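Local atomic coordinates of cellulose 1,4-beta-cellobiosidase (Thermobifida fusca, PDB entry 4JJJ), a protein that probably hydrolyses beta-1,4 linkages in cellulose to release cellobiose, through the glycoside hydrolase family 48 catalytic domain contained in this chain. Residues H323-Q327 against F417-N421; M422-A426 against I440-W444; M510-K514 against A632-F637. The protein carries 1 engineered substitution. All blocks are in the same frame, centred on the assembly; numbering follows the deposited sequence.

The three contacts lie in series along the chain, in the (α/α)6 catalytic domain. Interactions 1 and 2 share helix 416-432, and their centres are about 11 Å apart. Arg424, on that helix, hydrogen-bonds through NH1 to the backbone oxygens of Gly325 and Gln327, so the two contacts meet. Interaction 2 adds helix 435-450. Interaction 3 joins helices 499-516 and 620-637, its centre about 14 Å from that of interaction 2 and about 20 Å from that of interaction 1. Asp442 OD1 and Tyr512 OH hydrogen-bond between interactions 2 and 3. The series runs outward from the glycan pocket, past a calcium site, to a zinc site.

Interaction 1. Residues H323-Q327 against F417-N421; sequences HQGYQ and FQVWN. With BGC (beta-D-glucopyranose), chain B.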
ATOM      1  N   HIS A 323       6.706  -2.841  -7.482  1.00  4.42           N
ATOM      2  CA  HIS A 323       7.687  -2.393  -6.540  1.00  4.58           C
ATOM      3  C   HIS A 323       8.050  -3.549  -5.608  1.00  4.42           C
ATOM      4  O   HIS A 323       7.181  -4.215  -5.081  1.00  4.15           O
ATOM      5  CB  HIS A 323       7.063  -1.209  -5.783  1.00  4.68           C
ATOM      6  CG  HIS A 323       7.951  -0.445  -4.854  1.00  4.60           C
ATOM      7  ND1 HIS A 323       8.656  -1.005  -3.788  1.00  4.43           N
ATOM      8  CD2 HIS A 323       8.236   0.876  -4.791  1.00  5.09           C
ATOM      9  CE1 HIS A 323       9.261  -0.072  -3.099  1.00  4.67           C
ATOM     10  NE2 HIS A 323       9.037   1.096  -3.714  1.00  5.01           N
ATOM     11  N   GLN A 324       9.326  -3.724  -5.322  1.00  4.35           N
ATOM     12  CA  GLN A 324       9.780  -4.796  -4.451  1.00  4.21           C
ATOM     13  C   GLN A 324       9.061  -4.804  -3.100  1.00  4.42           C
ATOM     14  O   GLN A 324       8.785  -5.834  -2.467  1.00  5.21           O
ATOM     15  CB  GLN A 324      11.297  -4.700  -4.180  1.00  4.33           C
ATOM     16  CG  GLN A 324      11.814  -3.428  -3.503  1.00  4.40           C
ATOM     17  CD  GLN A 324      11.871  -3.487  -2.008  1.00  4.36           C
ATOM     18  OE1 GLN A 324      11.843  -4.574  -1.420  1.00  4.89           O
ATOM     19  NE2 GLN A 324      11.931  -2.319  -1.347  1.00  4.50           N
ATOM     20  N   GLY A 325       8.790  -3.634  -2.588  1.00  4.45           N
ATOM     21  CA  GLY A 325       8.189  -3.467  -1.248  1.00  4.13           C
ATOM     22  C   GLY A 325       6.805  -3.992  -1.132  1.00  4.26           C
ATOM     23  O   GLY A 325       6.328  -4.181   0.051  1.00  4.71           O
ATOM     24  N   TYR A 326       6.118  -4.202  -2.243  1.00  4.24           N
ATOM     25  CA  TYR A 326       4.754  -4.755  -2.283  1.00  4.29           C
ATOM     26  C   TYR A 326       4.726  -6.264  -2.318  1.00  4.67           C
ATOM     27  O   TYR A 326       3.731  -6.886  -2.064  1.00  5.26           O
ATOM     28  CB  TYR A 326       3.920  -4.227  -3.467  1.00  4.31           C
ATOM     29  CG  TYR A 326       3.414  -2.812  -3.291  1.00  4.32           C
ATOM     30  CD1 TYR A 326       4.107  -1.830  -2.633  1.00  4.74           C
ATOM     31  CD2 TYR A 326       2.241  -2.485  -3.964  1.00  4.09           C
ATOM     32  CE1 TYR A 326       3.596  -0.556  -2.545  1.00  4.82           C
ATOM     33  CE2 TYR A 326       1.681  -1.215  -3.859  1.00  5.16           C
ATOM     34  CZ  TYR A 326       2.342  -0.279  -3.167  1.00  4.89           C
ATOM     35  OH  TYR A 326       1.774   0.970  -3.037  1.00  6.73           O
ATOM     36  N   GLN A 327       5.835  -6.887  -2.766  1.00  4.04           N
ATOM     37  CA  GLN A 327       5.721  -8.309  -3.029  1.00  4.38           C
ATOM     38  C   GLN A 327       5.502  -9.091  -1.752  1.00  4.69           C
ATOM     39  O   GLN A 327       5.977  -8.669  -0.693  1.00  4.36           O
ATOM     40  CB  GLN A 327       6.941  -8.860  -3.788  1.00  4.44           C
ATOM     41  CG  GLN A 327       7.351  -8.023  -5.031  1.00  4.61           C
ATOM     42  CD  GLN A 327       6.146  -7.778  -5.960  1.00  4.90           C
ATOM     43  OE1 GLN A 327       5.803  -6.560  -6.188  1.00  6.68           O
ATOM     44  NE2 GLN A 327       5.466  -8.726  -6.329  1.00  4.45           N
ATOM     45  N   PHE A 417      10.179  -0.065   3.001  1.00  4.92           N
ATOM     46  CA  PHE A 417       9.765  -1.085   2.081  1.00  4.89           C
ATOM     47  C   PHE A 417      10.706  -2.276   2.090  1.00  4.58           C
ATOM     48  O   PHE A 417      10.329  -3.399   1.799  1.00  4.59           O
ATOM     49  CB  PHE A 417       9.706  -0.491   0.679  1.00  5.01           C
ATOM     50  CG  PHE A 417       8.468   0.261   0.339  1.00  5.29           C
ATOM     51  CD1 PHE A 417       7.204  -0.285   0.553  1.00  5.58           C
ATOM     52  CD2 PHE A 417       8.570   1.543  -0.115  1.00  5.94           C
ATOM     53  CE1 PHE A 417       6.036   0.431   0.181  1.00  5.76           C
ATOM     54  CE2 PHE A 417       7.441   2.234  -0.443  1.00  5.87           C
ATOM     55  CZ  PHE A 417       6.197   1.682  -0.305  1.00  5.90           C
ATOM     56  N   GLN A 418      11.978  -2.042   2.466  1.00  4.09           N
ATOM     57  CA  GLN A 418      12.964  -3.141   2.592  1.00  4.23           C
ATOM     58  C   GLN A 418      12.480  -4.159   3.602  1.00  3.97           C
ATOM     59  O   GLN A 418      12.410  -5.364   3.317  1.00  4.19           O
ATOM     60  CB  GLN A 418      14.321  -2.703   3.072  1.00  4.65           C
ATOM     61  CG  GLN A 418      15.098  -1.762   2.152  1.00  4.63           C
ATOM     62  CD  GLN A 418      15.440  -2.394   0.874  1.00  4.91           C
ATOM     63  OE1 GLN A 418      16.084  -3.513   0.830  1.00  5.56           O
ATOM     64  NE2 GLN A 418      15.038  -1.767  -0.236  1.00  4.50           N
ATOM     65  N   VAL A 419      12.058  -3.674   4.793  1.00  4.03           N
ATOM     66  CA  VAL A 419      11.599  -4.563   5.889  1.00  4.56           C
ATOM     67  C   VAL A 419      10.226  -5.085   5.647  1.00  4.38           C
ATOM     68  O   VAL A 419       9.927  -6.236   6.053  1.00  4.93           O
ATOM     69  CB  VAL A 419      11.841  -3.928   7.248  1.00  4.74           C
ATOM     70  CG1 VAL A 419      13.326  -3.862   7.570  1.00  5.49           C
ATOM     71  CG2 VAL A 419      11.221  -2.559   7.397  1.00  4.97           C
ATOM     72  N   TRP A 420       9.341  -4.342   5.060  1.00  4.41           N
ATOM     73  CA  TRP A 420       8.002  -4.887   4.785  1.00  4.40           C
ATOM     74  C   TRP A 420       8.112  -6.117   3.847  1.00  4.88           C
ATOM     75  O   TRP A 420       7.496  -7.193   4.091  1.00  4.40           O
ATOM     76  CB  TRP A 420       7.083  -3.864   4.257  1.00  4.45           C
ATOM     77  CG  TRP A 420       6.487  -2.955   5.238  1.00  4.58           C
ATOM     78  CD1 TRP A 420       6.513  -3.050   6.578  1.00  4.71           C
ATOM     79  CD2 TRP A 420       5.599  -1.858   4.934  1.00  5.11           C
ATOM     80  NE1 TRP A 420       5.773  -2.051   7.125  1.00  4.80           N
ATOM     81  CE2 TRP A 420       5.165  -1.324   6.146  1.00  4.61           C
ATOM     82  CE3 TRP A 420       5.139  -1.313   3.732  1.00  4.94           C
ATOM     83  CZ2 TRP A 420       4.271  -0.277   6.218  1.00  5.16           C
ATOM     84  CZ3 TRP A 420       4.232  -0.247   3.786  1.00  5.12           C
ATOM     85  CH2 TRP A 420       3.807   0.250   5.010  1.00  5.16           C
ATOM     86  N   ASN A 421       8.926  -5.982   2.776  1.00  4.67           N
ATOM     87  CA  ASN A 421       9.156  -7.126   1.887  1.00  5.29           C
ATOM     88  C   ASN A 421       9.948  -8.226   2.565  1.00  5.05           C
ATOM     89  O   ASN A 421       9.525  -9.410   2.608  1.00  5.02           O
ATOM     90  CB  ASN A 421       9.832  -6.667   0.625  1.00  5.96           C
ATOM     91  CG  ASN A 421      10.466  -7.806  -0.109  1.00  7.57           C
ATOM     92  OD1 ASN A 421       9.835  -8.775  -0.336  1.00  8.64           O
ATOM     93  ND2 ASN A 421      11.643  -7.543  -0.699  1.00  9.72           N
TER
HETATM   94  C2  BGC B   2       2.858   5.568   5.624  0.50  2.90           C
HETATM   95  C3  BGC B   2       2.218   4.303   5.056  0.50  2.77           C
HETATM   96  C4  BGC B   2       2.728   4.043   3.608  0.50  2.76           C
HETATM   97  C5  BGC B   2       4.269   4.157   3.503  0.50  2.74           C
HETATM   98  C6  BGC B   2       4.710   4.081   2.060  0.50  2.74           C
HETATM   99  C1  BGC B   2       4.369   5.541   5.501  0.50  3.11           C
HETATM  100  O2  BGC B   2       2.541   5.686   7.005  0.50  2.92           O
HETATM  101  O3  BGC B   2       0.781   4.482   5.111  0.50  2.86           O
HETATM  102  O4  BGC B   2       2.277   2.735   3.200  0.50  2.67           O
HETATM  103  O5  BGC B   2       4.666   5.399   4.098  0.50  2.90           O
HETATM  104  O6  BGC B   2       4.098   5.096   1.288  0.50  2.72           O
HETATM  105  O   HOH W   1      13.022  -5.879   0.570  1.00 25.14           O
HETATM  106  O   HOH W   2       7.794 -10.750  -0.174  1.00  5.51           O
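His323 meets one face of the Phe417 ring in an edge-to-face contact. His323 CE1 is 3.5 Å from Phe417 CD2, and the ring planes are 52° apart. Tyr326 lies alongside Phe417, pointing the same way. Phe417 CE1 comes to the edge of the tyrosine ring, 3.8 Å from Tyr326 CE1. Trp420 turns its edge to the sugar, with its CH2 3.4 Å from BGC O4 and the oxygen in the indole plane. Phe417 CZ reaches BGC C6 at 3.7 Å. The Trp420 NE1 is held elsewhere, by Glu625.

The contact sets a short 3-10 turn, 324-326, against helix 416-432 of the (α/α)6 barrel. Both segments help to line the glycan-binding cleft. Trp420 also lies close to Glu51, the predicted proton donor, and to the engineered Asn224, which occupies the position of the predicted nucleophile.

The Phe417 ring fills the place where a CB of Gly325 would sit, which suits a glycine there. The Gly325 N-H bonds to His323 ND1 at 2.9 Å, in the imidazole plane. His323 NE2 is tied to Ser411 O, so the ring is fixed at both nitrogens.

Gln324 CG stands between its backbone N and carbonyl carbon (chi1 60°), and the bent chain brings the amide to the helix. Its OE1 takes a weak bond from Asn421 ND2 at 3.1 Å, with an N-H...O angle of 127°. Its NE2 is held by Asn412. One water donates to both Gln324 OE1 and Gln418 O. A second donates to Asn421 OD1 at 2.8 Å and, weakly, to Gln327 O.

Interaction 2. Residues M422-A426 against I440-W444; sequences MERVA and ILDKW. With CA (calcium ion), chain G.
Trp444, whose ring is covered by Met422, hydrogen-bonds through NE1 to Gln418 OE1, an oxygen also bonded to the backbone N of Ile373. This holds the indole in place. In one of its two conformers Met422 bends at chi2 (54°) and again at chi3, which lays it along one face of the indole. In this conformer Met422 CG sits 3.7 Å from the centroid of the six-membered ring of Trp444, a CH-pi contact. Met422 SD then lies over the five-membered ring, a Met-aromatic contact. The sulfur also touches Leu441 CD2 at 3.7 Å, and Met422 CE reaches Ile440 CG2 at 3.7 Å.

Further along, Leu441 CD1 packs on Ala426 CA at 3.8 Å. Val425 CG1 meets Leu441 CG at 4.0 Å. The contact closes an α-α hairpin of the (α/α)6 fold, formed by consecutive helices 416-432 and 435-450. The segment axes cross at -130°. Asp442 takes no part in this packing; its OD2 binds calcium at 2.2 Å, with Glu438 and three waters.

The interface itself is apolar, so shape fit and dispersion, not directional polar bonds, are likely to hold these two segments together.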
ATOM      1  N   MET A 422      11.033  -7.852   3.191  0.70  5.25           N
ATOM      2  CA  MET A 422      11.966  -8.814   3.729  0.70  5.42           C
ATOM      3  C   MET A 422      11.354  -9.635   4.816  0.70  5.40           C
ATOM      4  O   MET A 422      11.657 -10.807   4.918  0.70  4.70           O
ATOM      5  CB  MET A 422      13.325  -8.260   4.178  0.70  5.81           C
ATOM      6  CG  MET A 422      14.468  -9.268   4.117  0.70  6.37           C
ATOM      7  SD  MET A 422      14.746 -10.104   2.543  0.70  6.13           S
ATOM      8  CE  MET A 422      14.974  -8.734   1.411  0.70  6.75           C
ATOM      9  N   GLU A 423      10.519  -9.007   5.643  1.00  5.11           N
ATOM     10  CA  GLU A 423       9.818  -9.801   6.728  1.00  5.24           C
ATOM     11  C   GLU A 423       8.995 -10.967   6.131  1.00  5.14           C
ATOM     12  O   GLU A 423       9.001 -12.058   6.689  1.00  5.93           O
ATOM     13  CB  GLU A 423       8.890  -8.940   7.548  1.00  6.36           C
ATOM     14  CG  GLU A 423       8.453  -9.627   8.837  1.00  6.68           C
ATOM     15  CD  GLU A 423       7.462  -8.833   9.623  1.00  7.65           C
ATOM     16  OE1 GLU A 423       7.740  -7.635   9.848  1.00  8.97           O
ATOM     17  OE2 GLU A 423       6.479  -9.448  10.007  1.00  9.19           O
ATOM     18  N   ARG A 424       8.414 -10.727   4.963  1.00  5.02           N
ATOM     19  CA  ARG A 424       7.595 -11.746   4.368  1.00  5.11           C
ATOM     20  C   ARG A 424       8.525 -12.873   3.803  1.00  5.08           C
ATOM     21  O   ARG A 424       8.196 -14.050   3.905  1.00  4.90           O
ATOM     22  CB  ARG A 424       6.765 -11.175   3.240  1.00  4.65           C
ATOM     23  CG  ARG A 424       5.782 -10.057   3.667  1.00  4.50           C
ATOM     24  CD  ARG A 424       5.539  -9.131   2.505  1.00  4.85           C
ATOM     25  NE  ARG A 424       4.737  -8.008   2.933  1.00  5.11           N
ATOM     26  CZ  ARG A 424       4.676  -6.808   2.346  1.00  4.96           C
ATOM     27  NH1 ARG A 424       5.338  -6.613   1.264  1.00  4.77           N
ATOM     28  NH2 ARG A 424       3.996  -5.805   2.950  1.00  5.74           N
ATOM     29  N   VAL A 425       9.668 -12.447   3.236  1.00  5.58           N
ATOM     30  CA  VAL A 425      10.696 -13.406   2.772  1.00  5.07           C
ATOM     31  C   VAL A 425      11.203 -14.228   3.957  1.00  4.78           C
ATOM     32  O   VAL A 425      11.374 -15.449   3.827  1.00  4.98           O
ATOM     33  CB  VAL A 425      11.841 -12.652   2.043  1.00  4.97           C
ATOM     34  CG1 VAL A 425      12.921 -13.631   1.578  1.00  5.50           C
ATOM     35  CG2 VAL A 425      11.240 -11.875   0.863  1.00  5.34           C
ATOM     36  N   ALA A 426      11.489 -13.573   5.101  1.00  4.72           N
ATOM     37  CA  ALA A 426      11.915 -14.274   6.274  1.00  4.92           C
ATOM     38  C   ALA A 426      10.861 -15.197   6.791  1.00  5.49           C
ATOM     39  O   ALA A 426      11.199 -16.295   7.335  1.00  4.96           O
ATOM     40  CB  ALA A 426      12.392 -13.273   7.332  1.00  5.51           C
ATOM     41  N   ILE A 440      18.450 -14.680  -0.669  1.00  6.13           N
ATOM     42  CA  ILE A 440      18.215 -13.225  -0.520  1.00  6.14           C
ATOM     43  C   ILE A 440      18.558 -12.741   0.879  1.00  6.20           C
ATOM     44  O   ILE A 440      19.285 -11.708   1.090  1.00  5.90           O
ATOM     45  CB  ILE A 440      16.737 -12.917  -0.894  1.00  6.14           C
ATOM     46  CG1 ILE A 440      16.453 -13.202  -2.338  1.00  6.57           C
ATOM     47  CG2 ILE A 440      16.465 -11.429  -0.630  1.00  6.74           C
ATOM     48  CD1 ILE A 440      14.991 -13.220  -2.710  1.00  6.18           C
ATOM     49  N   LEU A 441      18.032 -13.435   1.887  1.00  6.22           N
ATOM     50  CA  LEU A 441      18.248 -13.073   3.268  1.00  5.75           C
ATOM     51  C   LEU A 441      19.717 -13.099   3.689  1.00  6.04           C
ATOM     52  O   LEU A 441      20.207 -12.201   4.403  1.00  5.91           O
ATOM     53  CB  LEU A 441      17.471 -14.060   4.112  1.00  5.70           C
ATOM     54  CG  LEU A 441      15.978 -13.861   4.070  1.00  6.28           C
ATOM     55  CD1 LEU A 441      15.239 -15.121   4.526  1.00  6.15           C
ATOM     56  CD2 LEU A 441      15.574 -12.707   4.975  1.00  6.68           C
ATOM     57  N   ASP A 442      20.493 -14.105   3.188  1.00  6.53           N
ATOM     58  CA  ASP A 442      21.873 -14.198   3.615  1.00  7.85           C
ATOM     59  C   ASP A 442      22.678 -12.983   3.166  1.00  8.22           C
ATOM     60  O   ASP A 442      23.700 -12.691   3.823  1.00  8.47           O
ATOM     61  CB  ASP A 442      22.477 -15.518   3.075  1.00  9.48           C
ATOM     62  CG  ASP A 442      22.047 -16.771   3.881  1.00 10.22           C
ATOM     63  OD1 ASP A 442      21.474 -16.739   4.958  1.00 11.60           O
ATOM     64  OD2 ASP A 442      22.358 -17.851   3.287  1.00 12.37           O
ATOM     65  N   LYS A 443      22.307 -12.365   2.047  1.00  7.61           N
ATOM     66  CA  LYS A 443      22.967 -11.148   1.621  1.00  7.90           C
ATOM     67  C   LYS A 443      22.339  -9.873   2.201  1.00  7.74           C
ATOM     68  O   LYS A 443      23.038  -8.910   2.477  1.00  8.42           O
ATOM     69  CB  LYS A 443      22.961 -11.153   0.112  1.00  9.39           C
ATOM     70  CG  LYS A 443      23.728  -9.971  -0.461  1.00 11.14           C
ATOM     71  CD  LYS A 443      23.973 -10.009  -1.967  1.00 13.19           C
ATOM     72  CE  LYS A 443      24.813  -8.815  -2.438  1.00 14.95           C
ATOM     73  NZ  LYS A 443      25.207  -8.886  -3.908  1.00 16.72           N
ATOM     74  N   TRP A 444      21.044  -9.861   2.392  1.00  6.28           N
ATOM     75  CA  TRP A 444      20.380  -8.651   2.923  1.00  6.07           C
ATOM     76  C   TRP A 444      20.597  -8.414   4.379  1.00  6.37           C
ATOM     77  O   TRP A 444      20.778  -7.281   4.811  1.00  6.56           O
ATOM     78  CB  TRP A 444      18.820  -8.736   2.585  1.00  5.52           C
ATOM     79  CG  TRP A 444      18.029  -7.559   2.966  1.00  5.61           C
ATOM     80  CD1 TRP A 444      17.678  -6.518   2.118  1.00  6.00           C
ATOM     81  CD2 TRP A 444      17.459  -7.262   4.225  1.00  5.39           C
ATOM     82  NE1 TRP A 444      16.950  -5.616   2.772  1.00  5.84           N
ATOM     83  CE2 TRP A 444      16.820  -5.997   4.094  1.00  5.44           C
ATOM     84  CE3 TRP A 444      17.440  -7.890   5.447  1.00  5.20           C
ATOM     85  CZ2 TRP A 444      16.129  -5.404   5.144  1.00  6.07           C
ATOM     86  CZ3 TRP A 444      16.793  -7.273   6.509  1.00  5.83           C
ATOM     87  CH2 TRP A 444      16.156  -6.073   6.357  1.00  5.94           C
TER
HETATM   88 CA    CA G 706      22.469 -19.728   4.508  1.00 31.01          CA
HETATM   89  O   HOH W   3      20.962 -19.054   6.275  1.00 19.35           O
HETATM   90  O   HOH W   4      22.825 -20.308   6.778  1.00 17.81           O
HETATM   91  O   HOH W   5      24.273 -20.992   4.334  0.50 32.30           O

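Interaction 3. Residues M510-K514 against A632-F637; sequences MYYAK and AHDELF. With ZN (zinc ion), chain S.
Met510 is a knob in a hole formed by Ala632, His633, Leu636 and Phe637. It joins two helices of the (α/α)6 barrel, 499-516 and 620-637, whose segments run nearly parallel, 4° apart. This side is packed tightly. Met510 SD is 3.8 Å from His633 CB, and Met510 CB is 3.8 Å from Leu636 CD1. The sulfur also lies at the edge of the Phe637 ring, a Met-aromatic contact. Leu636 CD1 stands over one face of Tyr511, 4.1 Å from the ring centroid, in a CH-pi contact. Tyr511 OH shares a water with Glu635 OE2, each 2.6 Å from that water, while Glu635 OE1 bonds to Tyr62. With an alanine here in place of Tyr511, Leu636 CD1 would probably lose its aromatic cover and the water its link to helix 499-516.

The solvent side is looser. Lys514 is exposed; its CG stands anti to the backbone N (chi1 179°), and the bend at chi2 then carries the amine across to Leu636 O. Lys514 CD runs past Phe637 CE1 at 3.9 Å. The side chain of Lys514 ends at the last turn of helix 620-637, where NZ donates to Leu636 O at 2.8 Å, almost in line with the carbonyl (175°).

The His633 ring carries a zinc site, shared with Glu526 and a water. Its ND1 donates to Asp634 OD1, and its NE2 binds the zinc ion at 2.0 Å.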
ATOM      1  N   MET A 510      14.303 -11.870  13.490  1.00  6.88           N
ATOM      2  CA  MET A 510      13.862 -13.003  14.324  1.00  6.17           C
ATOM      3  C   MET A 510      13.481 -14.215  13.472  1.00  6.86           C
ATOM      4  O   MET A 510      13.941 -15.323  13.801  1.00  6.66           O
ATOM      5  CB  MET A 510      12.695 -12.583  15.203  1.00  7.13           C
ATOM      6  CG  MET A 510      13.176 -11.781  16.437  1.00  7.68           C
ATOM      7  SD  MET A 510      11.858 -11.542  17.639  1.00  9.58           S
ATOM      8  CE  MET A 510      10.597 -10.645  16.730  1.00  9.43           C
ATOM      9  N   TYR A 511      12.658 -14.033  12.442  1.00  6.23           N
ATOM     10  CA  TYR A 511      12.262 -15.176  11.577  1.00  6.51           C
ATOM     11  C   TYR A 511      13.488 -15.774  10.977  1.00  6.99           C
ATOM     12  O   TYR A 511      13.641 -17.033  10.858  1.00  7.73           O
ATOM     13  CB  TYR A 511      11.218 -14.731  10.535  1.00  6.11           C
ATOM     14  CG  TYR A 511       9.855 -14.496  11.102  1.00  5.96           C
ATOM     15  CD1 TYR A 511       9.366 -13.220  11.236  1.00  6.23           C
ATOM     16  CD2 TYR A 511       9.018 -15.555  11.432  1.00  6.30           C
ATOM     17  CE1 TYR A 511       8.081 -13.040  11.735  1.00  7.52           C
ATOM     18  CE2 TYR A 511       7.757 -15.413  11.944  1.00  6.76           C
ATOM     19  CZ  TYR A 511       7.271 -14.149  12.149  1.00  7.18           C
ATOM     20  OH  TYR A 511       6.011 -13.875  12.591  1.00  7.86           O
ATOM     21  N   TYR A 512      14.390 -14.912  10.465  1.00  7.52           N
ATOM     22  CA  TYR A 512      15.625 -15.410   9.875  1.00  6.86           C
ATOM     23  C   TYR A 512      16.507 -16.156  10.868  1.00  7.90           C
ATOM     24  O   TYR A 512      17.053 -17.234  10.560  1.00  8.10           O
ATOM     25  CB  TYR A 512      16.410 -14.243   9.321  1.00  7.10           C
ATOM     26  CG  TYR A 512      17.789 -14.618   8.781  1.00  7.00           C
ATOM     27  CD1 TYR A 512      17.948 -15.336   7.572  1.00  7.65           C
ATOM     28  CD2 TYR A 512      18.902 -14.186   9.460  1.00  7.64           C
ATOM     29  CE1 TYR A 512      19.247 -15.652   7.065  1.00  8.01           C
ATOM     30  CE2 TYR A 512      20.181 -14.539   8.978  1.00  7.74           C
ATOM     31  CZ  TYR A 512      20.315 -15.222   7.793  1.00  8.80           C
ATOM     32  OH  TYR A 512      21.553 -15.447   7.317  1.00 10.27           O
ATOM     33  N   ALA A 513      16.613 -15.597  12.051  1.00  7.66           N
ATOM     34  CA  ALA A 513      17.411 -16.254  13.095  1.00  8.75           C
ATOM     35  C   ALA A 513      16.854 -17.574  13.506  1.00 10.32           C
ATOM     36  O   ALA A 513      17.643 -18.492  13.762  1.00  9.24           O
ATOM     37  CB  ALA A 513      17.508 -15.342  14.309  1.00  9.13           C
ATOM     38  N   LYS A 514      15.547 -17.648  13.625  1.00  9.78           N
ATOM     39  CA  LYS A 514      14.892 -18.885  14.078  1.00 10.71           C
ATOM     40  C   LYS A 514      15.299 -20.038  13.157  1.00 12.13           C
ATOM     41  O   LYS A 514      15.676 -21.113  13.679  1.00 11.70           O
ATOM     42  CB  LYS A 514      13.414 -18.730  14.169  1.00 12.05           C
ATOM     43  CG  LYS A 514      12.676 -20.004  14.627  1.00 13.27           C
ATOM     44  CD  LYS A 514      13.046 -20.360  16.023  1.00 14.93           C
ATOM     45  CE  LYS A 514      12.341 -21.647  16.430  1.00 20.76           C
ATOM     46  NZ  LYS A 514      12.571 -21.870  17.869  1.00 21.52           N
ATOM     47  N   ALA A 632       5.582 -12.149  18.043  1.00  7.60           N
ATOM     48  CA  ALA A 632       6.440 -13.026  17.274  1.00  8.64           C
ATOM     49  C   ALA A 632       7.563 -13.542  18.133  1.00  8.29           C
ATOM     50  O   ALA A 632       8.038 -14.677  17.953  1.00  8.10           O
ATOM     51  CB  ALA A 632       6.970 -12.368  16.030  1.00  9.24           C
ATOM     52  N   HIS A 633       8.100 -12.698  18.989  1.00  8.81           N
ATOM     53  CA  HIS A 633       9.226 -13.127  19.820  1.00  9.85           C
ATOM     54  C   HIS A 633       8.819 -14.392  20.596  1.00 11.77           C
ATOM     55  O   HIS A 633       9.552 -15.353  20.622  1.00 10.43           O
ATOM     56  CB  HIS A 633       9.738 -12.040  20.781  1.00 10.27           C
ATOM     57  CG  HIS A 633      10.802 -12.562  21.733  1.00  9.79           C
ATOM     58  ND1 HIS A 633      10.503 -13.395  22.791  1.00 13.63           N
ATOM     59  CD2 HIS A 633      12.135 -12.393  21.753  1.00 12.13           C
ATOM     60  CE1 HIS A 633      11.619 -13.719  23.406  1.00 12.60           C
ATOM     61  NE2 HIS A 633      12.610 -13.121  22.793  1.00 13.13           N
ATOM     62  N   ASP A 634       7.667 -14.377  21.251  1.00 13.96           N
ATOM     63  CA  ASP A 634       7.325 -15.562  22.039  1.00 15.30           C
ATOM     64  C   ASP A 634       6.883 -16.754  21.196  1.00 13.65           C
ATOM     65  O   ASP A 634       7.146 -17.882  21.522  1.00 14.06           O
ATOM     66  CB  ASP A 634       6.356 -15.228  23.137  1.00 17.84           C
ATOM     67  CG  ASP A 634       7.111 -14.690  24.419  1.00 21.50           C
ATOM     68  OD1 ASP A 634       8.341 -14.289  24.333  1.00 20.50           O
ATOM     69  OD2 ASP A 634       6.453 -14.749  25.489  1.00 23.46           O
ATOM     70  N   GLU A 635       6.250 -16.494  20.034  1.00 11.85           N
ATOM     71  CA  GLU A 635       5.923 -17.513  19.047  1.00 10.92           C
ATOM     72  C   GLU A 635       7.171 -18.272  18.634  1.00 11.51           C
ATOM     73  O   GLU A 635       7.151 -19.553  18.538  1.00 12.45           O
ATOM     74  CB  GLU A 635       5.329 -16.817  17.819  1.00 10.82           C
ATOM     75  CG  GLU A 635       5.043 -17.751  16.629  1.00 10.83           C
ATOM     76  CD  GLU A 635       4.401 -16.992  15.442  1.00 11.34           C
ATOM     77  OE1 GLU A 635       4.382 -15.721  15.491  1.00 12.08           O
ATOM     78  OE2 GLU A 635       4.133 -17.662  14.412  1.00 14.46           O
ATOM     79  N   LEU A 636       8.254 -17.560  18.403  1.00 10.17           N
ATOM     80  CA  LEU A 636       9.487 -18.122  17.839  1.00 10.92           C
ATOM     81  C   LEU A 636      10.424 -18.644  18.917  1.00 12.94           C
ATOM     82  O   LEU A 636      11.093 -19.646  18.664  1.00 13.92           O
ATOM     83  CB  LEU A 636      10.257 -17.071  17.031  1.00  9.29           C
ATOM     84  CG  LEU A 636       9.472 -16.607  15.808  1.00  9.37           C
ATOM     85  CD1 LEU A 636      10.139 -15.452  15.162  1.00  8.91           C
ATOM     86  CD2 LEU A 636       9.441 -17.704  14.776  1.00 10.44           C
ATOM     87  N   PHE A 637      10.435 -17.959  20.088  1.00 13.50           N
ATOM     88  CA  PHE A 637      11.484 -18.228  21.074  1.00 16.97           C
ATOM     89  C   PHE A 637      10.945 -18.602  22.427  1.00 23.81           C
ATOM     90  O   PHE A 637      11.733 -19.054  23.258  1.00 28.22           O
ATOM     91  CB  PHE A 637      12.480 -17.078  21.132  1.00 17.27           C
ATOM     92  CG  PHE A 637      13.156 -16.817  19.806  1.00 15.19           C
ATOM     93  CD1 PHE A 637      14.015 -17.724  19.247  1.00 16.17           C
ATOM     94  CD2 PHE A 637      12.886 -15.670  19.096  1.00 16.02           C
ATOM     95  CE1 PHE A 637      14.645 -17.450  18.026  1.00 15.72           C
ATOM     96  CE2 PHE A 637      13.481 -15.421  17.895  1.00 13.88           C
ATOM     97  CZ  PHE A 637      14.319 -16.283  17.353  1.00 13.21           C
TER
HETATM   98 ZN    ZN S 718      14.456 -13.099  23.582  1.00 16.65          ZN
HETATM   99  O   HOH W   6       4.360 -15.880  12.525  1.00 10.31           O
HETATM  100  O   HOH W   7      14.416 -12.144  25.397  1.00 28.97           O